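Local coordinates for protein chitinase (Chromobacterium violaceum, PDB 4TXG) that probably hydrolyses chitin, as a family 18 glycoside hydrolase with a TIM-barrel catalytic domain, at residues Gly553-Asn558 and Leu568-Lys573; Asn520-Ala525 and Leu577-Glu582; Val407-Ala412 and Gly477-Ser482. All blocks are in the same frame, centred on the assembly; numbering follows the deposited sequence.

Contact 1: Gly553-Asn558 and Leu568-Lys573; sequences GSYQRN and LWNAGK. With CS (cesium ion), chain C.
In N570 the amide carbon lies opposite the main-chain nitrogen (chi1 -171°), and in Y555 CG lies opposite the carbonyl carbon (chi1 -65°), which brings the amide over one face of the tyrosine ring. ND2 stands 3.4 Å above the centre of the Y555 ring, and amide and ring planes are nearly perpendicular, at 88°. The amide is held from both ends: ND2 donates to T552 O, while OD1 takes the backbone N of K573 at 3.1 Å, an Asx motif that suits asparagine where the strand gives way to a turn. The paired parts, 556-558 and 568-570, lie in the antiparallel hairpin of strands 556-560 and 565-570. Q556 and W569 form its hydrogen-bonded pair, Q556 N to W569 O at 3.0 Å and W569 N to Q556 O at 2.9 Å. N558 ND2 reaches Q556 O from the opposite face of the carbonyl plane to W569 N and also donates to Q556 OE1 at 3.1 Å; N558 OD1 accepts from N476 ND2. On the face bearing R557 and L568, L568 CD2 lies 3.8 Å from R557 CA. At the polar end of the tyrosine, a water links Y555 OH to K573 NZ; both atoms also bind D502, which pairs the ammonium with a carboxylate. A cesium ion takes Y555 O at 3.0 Å and, more distantly, S554 OG, with E529 O as a further ligand.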
loop_
_atom_site.group_PDB
_atom_site.type_symbol
_atom_site.label_atom_id
_atom_site.label_comp_id
_atom_site.label_asym_id
_atom_site.label_seq_id
_atom_site.Cartn_x
_atom_site.Cartn_y
_atom_site.Cartn_z
ATOM N N GLY A 553 23.659 -6.647 -27.638
ATOM C CA GLY A 553 24.094 -5.397 -27.048
ATOM C C GLY A 553 24.610 -5.594 -25.638
ATOM O O GLY A 553 24.938 -6.711 -25.236
ATOM N N SER A 554 24.684 -4.503 -24.884
ATOM C CA SER A 554 25.183 -4.548 -23.520
ATOM C C SER A 554 24.219 -3.846 -22.569
ATOM O O SER A 554 23.775 -2.731 -22.840
ATOM C CB SER A 554 26.570 -3.906 -23.439
ATOM O OG SER A 554 26.979 -3.759 -22.089
ATOM N N TYR A 555 23.895 -4.502 -21.459
ATOM C CA TYR A 555 23.034 -3.899 -20.449
ATOM C C TYR A 555 23.880 -3.169 -19.413
ATOM O O TYR A 555 24.475 -3.794 -18.531
ATOM C CB TYR A 555 22.163 -4.960 -19.769
ATOM C CG TYR A 555 21.165 -5.641 -20.688
ATOM C CD1 TYR A 555 21.545 -6.716 -21.483
ATOM C CD2 TYR A 555 19.840 -5.217 -20.746
ATOM C CE1 TYR A 555 20.633 -7.354 -22.310
ATOM C CE2 TYR A 555 18.919 -5.846 -21.573
ATOM C CZ TYR A 555 19.324 -6.914 -22.351
ATOM O OH TYR A 555 18.418 -7.543 -23.180
ATOM N N GLN A 556 23.942 -1.846 -19.524
ATOM C CA GLN A 556 24.770 -1.047 -18.625
ATOM C C GLN A 556 23.981 -0.597 -17.403
ATOM O O GLN A 556 22.925 0.021 -17.534
ATOM C CB GLN A 556 25.330 0.171 -19.360
ATOM C CG GLN A 556 26.033 1.162 -18.458
ATOM C CD GLN A 556 26.181 2.529 -19.103
ATOM O OE1 GLN A 556 25.191 3.153 -19.504
ATOM N NE2 GLN A 556 27.420 3.001 -19.210
ATOM N N ARG A 557 24.487 -0.894 -16.209
ATOM C CA ARG A 557 23.801 -0.430 -15.005
ATOM C C ARG A 557 24.055 1.052 -14.772
ATOM O O ARG A 557 25.190 1.529 -14.853
ATOM C CB ARG A 557 24.232 -1.231 -13.774
ATOM C CG ARG A 557 23.516 -0.803 -12.486
ATOM C CD ARG A 557 23.967 -1.646 -11.307
ATOM N NE ARG A 557 23.325 -1.238 -10.059
ATOM C CZ ARG A 557 23.707 -0.193 -9.328
ATOM N NH1 ARG A 557 24.722 0.576 -9.722
ATOM N NH2 ARG A 557 23.067 0.087 -8.202
ATOM N N ASN A 558 22.968 1.768 -14.503
ATOM C CA ASN A 558 22.994 3.180 -14.172
ATOM C C ASN A 558 22.416 3.367 -12.788
ATOM O O ASN A 558 21.623 2.550 -12.334
ATOM C CB ASN A 558 22.178 3.990 -15.180
ATOM C CG ASN A 558 22.891 4.175 -16.495
ATOM O OD1 ASN A 558 23.351 5.273 -16.809
ATOM N ND2 ASN A 558 23.000 3.101 -17.270
ATOM N N LEU A 568 18.914 -0.583 -15.994
ATOM C CA LEU A 568 19.762 -1.065 -17.066
ATOM C C LEU A 568 19.414 -0.316 -18.333
ATOM O O LEU A 568 18.240 -0.190 -18.677
ATOM C CB LEU A 568 19.567 -2.564 -17.274
ATOM C CG LEU A 568 19.903 -3.446 -16.080
ATOM C CD1 LEU A 568 19.559 -4.885 -16.418
ATOM C CD2 LEU A 568 21.383 -3.294 -15.734
ATOM N N TRP A 569 20.434 0.173 -19.021
ATOM C CA TRP A 569 20.245 0.801 -20.318
ATOM C C TRP A 569 21.022 0.021 -21.358
ATOM O O TRP A 569 22.241 -0.126 -21.257
ATOM C CB TRP A 569 20.687 2.267 -20.279
ATOM C CG TRP A 569 20.679 2.968 -21.602
ATOM C CD1 TRP A 569 21.765 3.474 -22.276
ATOM C CD2 TRP A 569 19.536 3.251 -22.418
ATOM N NE1 TRP A 569 21.360 4.060 -23.456
ATOM C CE2 TRP A 569 19.990 3.938 -23.566
ATOM C CE3 TRP A 569 18.161 2.998 -22.288
ATOM C CZ2 TRP A 569 19.132 4.364 -24.584
ATOM C CZ3 TRP A 569 17.305 3.422 -23.297
ATOM C CH2 TRP A 569 17.794 4.102 -24.427
ATOM N N ASN A 570 20.299 -0.501 -22.343
ATOM C CA ASN A 570 20.909 -1.175 -23.478
ATOM C C ASN A 570 20.828 -0.256 -24.689
ATOM O O ASN A 570 19.793 -0.173 -25.345
ATOM C CB ASN A 570 20.212 -2.514 -23.744
ATOM C CG ASN A 570 20.940 -3.364 -24.767
ATOM O OD1 ASN A 570 21.393 -2.872 -25.801
ATOM N ND2 ASN A 570 21.051 -4.660 -24.484
ATOM N N ALA A 571 21.921 0.448 -24.969
ATOM C CA ALA A 571 21.934 1.461 -26.022
ATOM C C ALA A 571 21.682 0.863 -27.398
ATOM O O ALA A 571 21.080 1.504 -28.262
ATOM C CB ALA A 571 23.259 2.208 -26.014
ATOM N N GLY A 572 22.155 -0.362 -27.603
ATOM C CA GLY A 572 21.969 -1.038 -28.874
ATOM C C GLY A 572 20.507 -1.323 -29.177
ATOM O O GLY A 572 20.068 -1.177 -30.316
ATOM N N LYS A 573 19.753 -1.725 -28.157
ATOM C CA LYS A 573 18.335 -2.044 -28.325
ATOM C C LYS A 573 17.431 -0.871 -27.952
ATOM O O LYS A 573 16.212 -0.922 -28.163
ATOM C CB LYS A 573 17.949 -3.255 -27.471
ATOM C CG LYS A 573 18.773 -4.506 -27.710
ATOM C CD LYS A 573 18.353 -5.620 -26.754
ATOM C CE LYS A 573 17.002 -6.214 -27.135
ATOM N NZ LYS A 573 16.640 -7.369 -26.246
HETATM CS CS CS C . 27.309 -4.827 -18.700
HETATM O O HOH W 1 24.506 -1.710 -26.249
HETATM O O HOH W 2 19.143 -8.695 -25.440
#

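Contact 2: Asn520-Ala525 and Leu577-Glu582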
loop_
_atom_site.group_PDB
_atom_site.type_symbol
_atom_site.label_atom_id
_atom_site.label_comp_id
_atom_site.label_asym_id
_atom_site.label_seq_id
_atom_site.Cartn_x
_atom_site.Cartn_y
_atom_site.Cartn_z
ATOM N N ASN A 520 10.613 -8.737 -15.225
ATOM C CA ASN A 520 11.582 -9.784 -14.912
ATOM C C ASN A 520 11.800 -9.871 -13.409
ATOM O O ASN A 520 11.699 -8.861 -12.727
ATOM C CB ASN A 520 12.943 -9.503 -15.565
ATOM C CG ASN A 520 12.848 -9.245 -17.054
ATOM O OD1 ASN A 520 12.776 -10.181 -17.851
ATOM N ND2 ASN A 520 12.873 -7.972 -17.437
ATOM N N PRO A 521 12.158 -11.058 -12.899
ATOM C CA PRO A 521 12.645 -11.127 -11.517
ATOM C C PRO A 521 14.006 -10.451 -11.433
ATOM O O PRO A 521 14.703 -10.408 -12.452
ATOM C CB PRO A 521 12.752 -12.631 -11.256
ATOM C CG PRO A 521 13.032 -13.221 -12.613
ATOM C CD PRO A 521 12.213 -12.368 -13.575
ATOM N N MET A 522 14.395 -9.943 -10.265
ATOM C CA MET A 522 15.671 -9.236 -10.195
ATOM C C MET A 522 16.875 -10.160 -10.441
ATOM O O MET A 522 17.932 -9.685 -10.880
ATOM C CB MET A 522 15.812 -8.497 -8.854
ATOM C CG MET A 522 15.278 -7.045 -8.905
ATOM S SD MET A 522 15.947 -6.102 -10.298
ATOM C CE MET A 522 17.699 -6.229 -9.970
ATOM N N TRP A 523 16.743 -11.467 -10.198
ATOM C CA TRP A 523 17.862 -12.344 -10.559
ATOM C C TRP A 523 18.109 -12.325 -12.063
ATOM O O TRP A 523 19.259 -12.381 -12.511
ATOM C CB TRP A 523 17.671 -13.803 -10.102
ATOM C CG TRP A 523 16.258 -14.357 -9.988
ATOM C CD1 TRP A 523 15.410 -14.225 -8.916
ATOM C CD2 TRP A 523 15.578 -15.211 -10.927
ATOM N NE1 TRP A 523 14.243 -14.909 -9.149
ATOM C CE2 TRP A 523 14.314 -15.518 -10.374
ATOM C CE3 TRP A 523 15.902 -15.720 -12.191
ATOM C CZ2 TRP A 523 13.374 -16.315 -11.040
ATOM C CZ3 TRP A 523 14.974 -16.517 -12.849
ATOM C CH2 TRP A 523 13.721 -16.803 -12.272
ATOM N N HIS A 524 17.046 -12.229 -12.855
ATOM C CA HIS A 524 17.253 -12.202 -14.292
ATOM C C HIS A 524 17.892 -10.874 -14.703
ATOM O O HIS A 524 18.793 -10.861 -15.537
ATOM C CB HIS A 524 15.947 -12.439 -15.060
ATOM C CG HIS A 524 16.145 -12.491 -16.547
ATOM N ND1 HIS A 524 16.991 -13.390 -17.146
ATOM C CD2 HIS A 524 15.631 -11.726 -17.542
ATOM C CE1 HIS A 524 16.983 -13.193 -18.459
ATOM N NE2 HIS A 524 16.174 -12.183 -18.718
ATOM N N ALA A 525 17.461 -9.768 -14.095
ATOM C CA ALA A 525 18.085 -8.473 -14.359
ATOM C C ALA A 525 19.570 -8.470 -13.976
ATOM O O ALA A 525 20.387 -7.830 -14.636
ATOM C CB ALA A 525 17.341 -7.365 -13.615
ATOM N N LEU A 577 15.410 -0.866 -18.521
ATOM C CA LEU A 577 14.767 -1.737 -17.537
ATOM C C LEU A 577 14.944 -1.144 -16.156
ATOM O O LEU A 577 16.068 -1.006 -15.688
ATOM C CB LEU A 577 15.354 -3.156 -17.575
ATOM C CG LEU A 577 15.163 -3.935 -18.876
ATOM C CD1 LEU A 577 15.926 -5.247 -18.825
ATOM C CD2 LEU A 577 13.688 -4.191 -19.115
ATOM N N SER A 578 13.843 -0.773 -15.506
ATOM C CA SER A 578 13.940 -0.253 -14.147
ATOM C C SER A 578 14.188 -1.387 -13.164
ATOM O O SER A 578 13.440 -2.361 -13.136
ATOM C CB SER A 578 12.664 0.502 -13.758
ATOM O OG SER A 578 12.709 0.839 -12.387
ATOM N N THR A 579 15.230 -1.257 -12.353
ATOM C CA THR A 579 15.591 -2.324 -11.431
ATOM C C THR A 579 15.550 -1.866 -9.974
ATOM O O THR A 579 15.257 -0.707 -9.670
ATOM C CB THR A 579 16.997 -2.888 -11.755
ATOM O OG1 THR A 579 17.967 -1.836 -11.683
ATOM C CG2 THR A 579 17.021 -3.494 -13.162
ATOM N N GLU A 580 15.822 -2.800 -9.074
ATOM C CA GLU A 580 15.911 -2.520 -7.648
ATOM C C GLU A 580 16.992 -3.453 -7.134
ATOM O O GLU A 580 16.901 -4.667 -7.328
ATOM C CB GLU A 580 14.564 -2.768 -6.951
ATOM C CG GLU A 580 14.511 -2.378 -5.475
ATOM C CD GLU A 580 14.254 -0.890 -5.264
ATOM O OE1 GLU A 580 15.050 -0.058 -5.745
ATOM O OE2 GLU A 580 13.246 -0.545 -4.623
ATOM N N ASP A 581 18.042 -2.919 -6.519
ATOM C CA ASP A 581 19.101 -3.817 -6.050
ATOM C C ASP A 581 19.722 -3.314 -4.754
ATOM O O ASP A 581 19.116 -2.501 -4.055
ATOM C CB ASP A 581 20.164 -4.062 -7.147
ATOM C CG ASP A 581 20.920 -2.806 -7.586
ATOM O OD1 ASP A 581 21.012 -1.812 -6.831
ATOM O OD2 ASP A 581 21.470 -2.839 -8.718
ATOM N N GLU A 582 20.907 -3.809 -4.409
ATOM C CA GLU A 582 21.413 -3.556 -3.063
ATOM C C GLU A 582 21.669 -2.077 -2.799
ATOM O O GLU A 582 21.539 -1.610 -1.665
ATOM C CB GLU A 582 22.682 -4.368 -2.813
ATOM C CG GLU A 582 22.405 -5.866 -2.785
ATOM C CD GLU A 582 23.586 -6.704 -3.246
ATOM O OE1 GLU A 582 23.637 -7.072 -4.450
ATOM O OE2 GLU A 582 24.451 -7.012 -2.400
#
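M522 and T579 face each other across the contact, their CA atoms 7.0 Å apart, where the first turn of helix 522-530 comes up against the chain leaving strand 575-578. P521 occupies the N-cap position, and its O accepts from A525 N at 3.3 Å. A proline fits there because its missing N-H costs the helix no bond. On the other segment the strand ends at S578, and T579 and E580 run on in extended form to D581, itself the N-cap of the next helix. M522 does most of the touching. Bends at chi2 and chi3 (-51° and -58°) fold the thioether back, and it crosses the threonine side chain at about a right angle. SD lies 3.7 Å from T579 CB and accepts a weak but nearly straight hydrogen bond, 170° at the hydrogen, from E580 N at 3.5 Å. Sulfur is a poor acceptor, yet flexible methionine can bend to pack on T579 while turning its sulfur to this N-H. The methyl CE sits 3.2 Å from E580 O, a buried carbonyl for which the model holds no hydrogen-bond partner. Further along the helix, A525 CB meets T579 CG2 at 3.9 Å; alanine is small enough to let the helix come close to the chain just past the strand. N520 ND2 touches L577 CD2, although its polar partner is D502 O. Y609 of strand 609-612 packs on M522 and D581, P566 of strand 565-570 lies against T579, E580 and D581, and helix 582-594 starts beyond D581.

Contact 3: Val407-Ala412 and Gly477-Ser482; sequences VGPNAA and GLWGSS
P409 brings its CD up obliquely to the six-membered ring of W479, 3.5 Å from CH2, the two side chains crossing at about a right angle. L478 joins them: its CD1 is 3.8 Å from P409 CD and also lies above the centre of the indole, making one small apolar cluster. G408 passes close to the indole, its CA 4.0 Å from W479 CZ3, where a beta carbon would collide with the ring. Segment 477-482 starts with a type II beta turn from G477 to G480, closed by G480 N to G477 O at 3.0 Å. V407 meets the turn with backbone and side chain. Its N donates to G480 O at 3.1 Å, and its O takes a weak bond from W479 N. Beta-branched valine spreads its methyls over two parts of the loop: CG1, anti to the backbone N (chi1 -179°), reaches G477 O, and CG2 packs on S482 CB at 3.8 Å. W479 NE1 binds D416 and S482 OG bonds to K469 O and D496 N, joining this GH18-domain loop to further loops. Polar bonding across the contact rests on main-chain atoms: one good and one weak bond hold the turn beside V407, while the side chains add mainly apolar packing.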
loop_
_atom_site.group_PDB
_atom_site.type_symbol
_atom_site.label_atom_id
_atom_site.label_comp_id
_atom_site.label_asym_id
_atom_site.label_seq_id
_atom_site.Cartn_x
_atom_site.Cartn_y
_atom_site.Cartn_z
ATOM N N VAL A 407 9.223 6.932 -19.761
ATOM C CA VAL A 407 10.259 6.012 -19.318
ATOM C C VAL A 407 10.931 6.514 -18.046
ATOM O O VAL A 407 11.476 7.613 -18.021
ATOM C CB VAL A 407 11.320 5.817 -20.408
ATOM C CG1 VAL A 407 12.374 4.825 -19.938
ATOM C CG2 VAL A 407 10.664 5.354 -21.719
ATOM N N GLY A 408 10.922 5.701 -16.994
ATOM C CA GLY A 408 11.485 6.146 -15.737
ATOM C C GLY A 408 11.424 5.082 -14.661
ATOM O O GLY A 408 10.946 3.974 -14.916
ATOM N N PRO A 409 11.900 5.417 -13.450
ATOM C CA PRO A 409 11.983 4.430 -12.368
ATOM C C PRO A 409 10.619 3.906 -11.957
ATOM O O PRO A 409 9.623 4.641 -11.935
ATOM C CB PRO A 409 12.621 5.205 -11.207
ATOM C CG PRO A 409 13.104 6.500 -11.787
ATOM C CD PRO A 409 12.259 6.769 -12.993
ATOM N N ASN A 410 10.605 2.630 -11.606
ATOM C CA ASN A 410 9.412 1.960 -11.127
ATOM C C ASN A 410 9.014 2.429 -9.717
ATOM O O ASN A 410 7.834 2.460 -9.363
ATOM C CB ASN A 410 9.659 0.449 -11.149
ATOM C CG ASN A 410 8.438 -0.335 -10.759
ATOM O OD1 ASN A 410 8.358 -0.878 -9.666
ATOM N ND2 ASN A 410 7.462 -0.370 -11.642
ATOM N N ALA A 411 10.005 2.840 -8.929
ATOM C CA ALA A 411 9.784 3.079 -7.508
ATOM C C ALA A 411 10.727 4.148 -6.955
ATOM O O ALA A 411 11.407 3.917 -5.961
ATOM C CB ALA A 411 9.959 1.777 -6.738
ATOM N N ALA A 412 10.786 5.306 -7.607
ATOM C CA ALA A 412 11.657 6.378 -7.121
ATOM C C ALA A 412 11.408 6.688 -5.642
ATOM O O ALA A 412 10.264 6.775 -5.208
ATOM C CB ALA A 412 11.458 7.646 -7.959
ATOM N N GLY A 477 18.180 6.743 -21.403
ATOM C CA GLY A 477 16.794 6.311 -21.326
ATOM C C GLY A 477 15.944 6.992 -20.264
ATOM O O GLY A 477 14.712 7.016 -20.369
ATOM N N LEU A 478 16.583 7.532 -19.233
ATOM C CA LEU A 478 15.845 8.108 -18.106
ATOM C C LEU A 478 15.060 9.344 -18.527
ATOM O O LEU A 478 15.630 10.287 -19.064
ATOM C CB LEU A 478 16.792 8.471 -16.959
ATOM C CG LEU A 478 16.120 9.067 -15.719
ATOM C CD1 LEU A 478 15.278 8.004 -15.006
ATOM C CD2 LEU A 478 17.172 9.639 -14.774
ATOM N N TRP A 479 13.754 9.318 -18.260
ATOM C CA TRP A 479 12.817 10.381 -18.630
ATOM C C TRP A 479 12.725 10.535 -20.143
ATOM O O TRP A 479 12.371 11.600 -20.655
ATOM C CB TRP A 479 13.184 11.725 -17.978
ATOM C CG TRP A 479 13.298 11.680 -16.467
ATOM C CD1 TRP A 479 14.289 12.247 -15.711
ATOM C CD2 TRP A 479 12.406 11.036 -15.536
ATOM N NE1 TRP A 479 14.069 12.001 -14.379
ATOM C CE2 TRP A 479 12.918 11.266 -14.241
ATOM C CE3 TRP A 479 11.224 10.293 -15.669
ATOM C CZ2 TRP A 479 12.299 10.777 -13.092
ATOM C CZ3 TRP A 479 10.607 9.808 -14.515
ATOM C CH2 TRP A 479 11.148 10.057 -13.249
ATOM N N GLY A 480 13.018 9.448 -20.849
ATOM C CA GLY A 480 12.785 9.378 -22.275
ATOM C C GLY A 480 11.351 8.996 -22.586
ATOM O O GLY A 480 10.483 9.001 -21.708
ATOM N N SER A 481 11.107 8.661 -23.846
ATOM C CA SER A 481 9.763 8.363 -24.315
ATOM C C SER A 481 9.748 7.099 -25.153
ATOM O O SER A 481 10.639 6.867 -25.969
ATOM C CB SER A 481 9.211 9.531 -25.136
ATOM O OG SER A 481 7.951 9.193 -25.689
ATOM N N SER A 482 8.717 6.288 -24.958
ATOM C CA SER A 482 8.597 5.034 -25.687
ATOM C C SER A 482 7.137 4.733 -25.963
ATOM O O SER A 482 6.440 4.210 -25.105
ATOM C CB SER A 482 9.230 3.897 -24.890
ATOM O OG SER A 482 8.830 2.639 -25.407
#

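The three contacts form a connected patch of the GH18 domain, with centres 13 to 15 Å apart. Contacts 1 and 2 share a sheet, since strands 565-570 and 575-578 are neighbours in it. L568 N lies 2.9 Å from L577 O, a probable hydrogen bond, and R557 NE makes a 2.8 Å salt bridge to D581 OD2. Contact 3 reaches contact 2 through S578 OG, 2.9 Å from N410 N and probably hydrogen-bonded to it, and reaches contact 1 where W569 CZ3 packs on G477 CA at 3.5 Å. The cesium ion of contact 1 lies about 11 Å from the L577 side chain of contact 2.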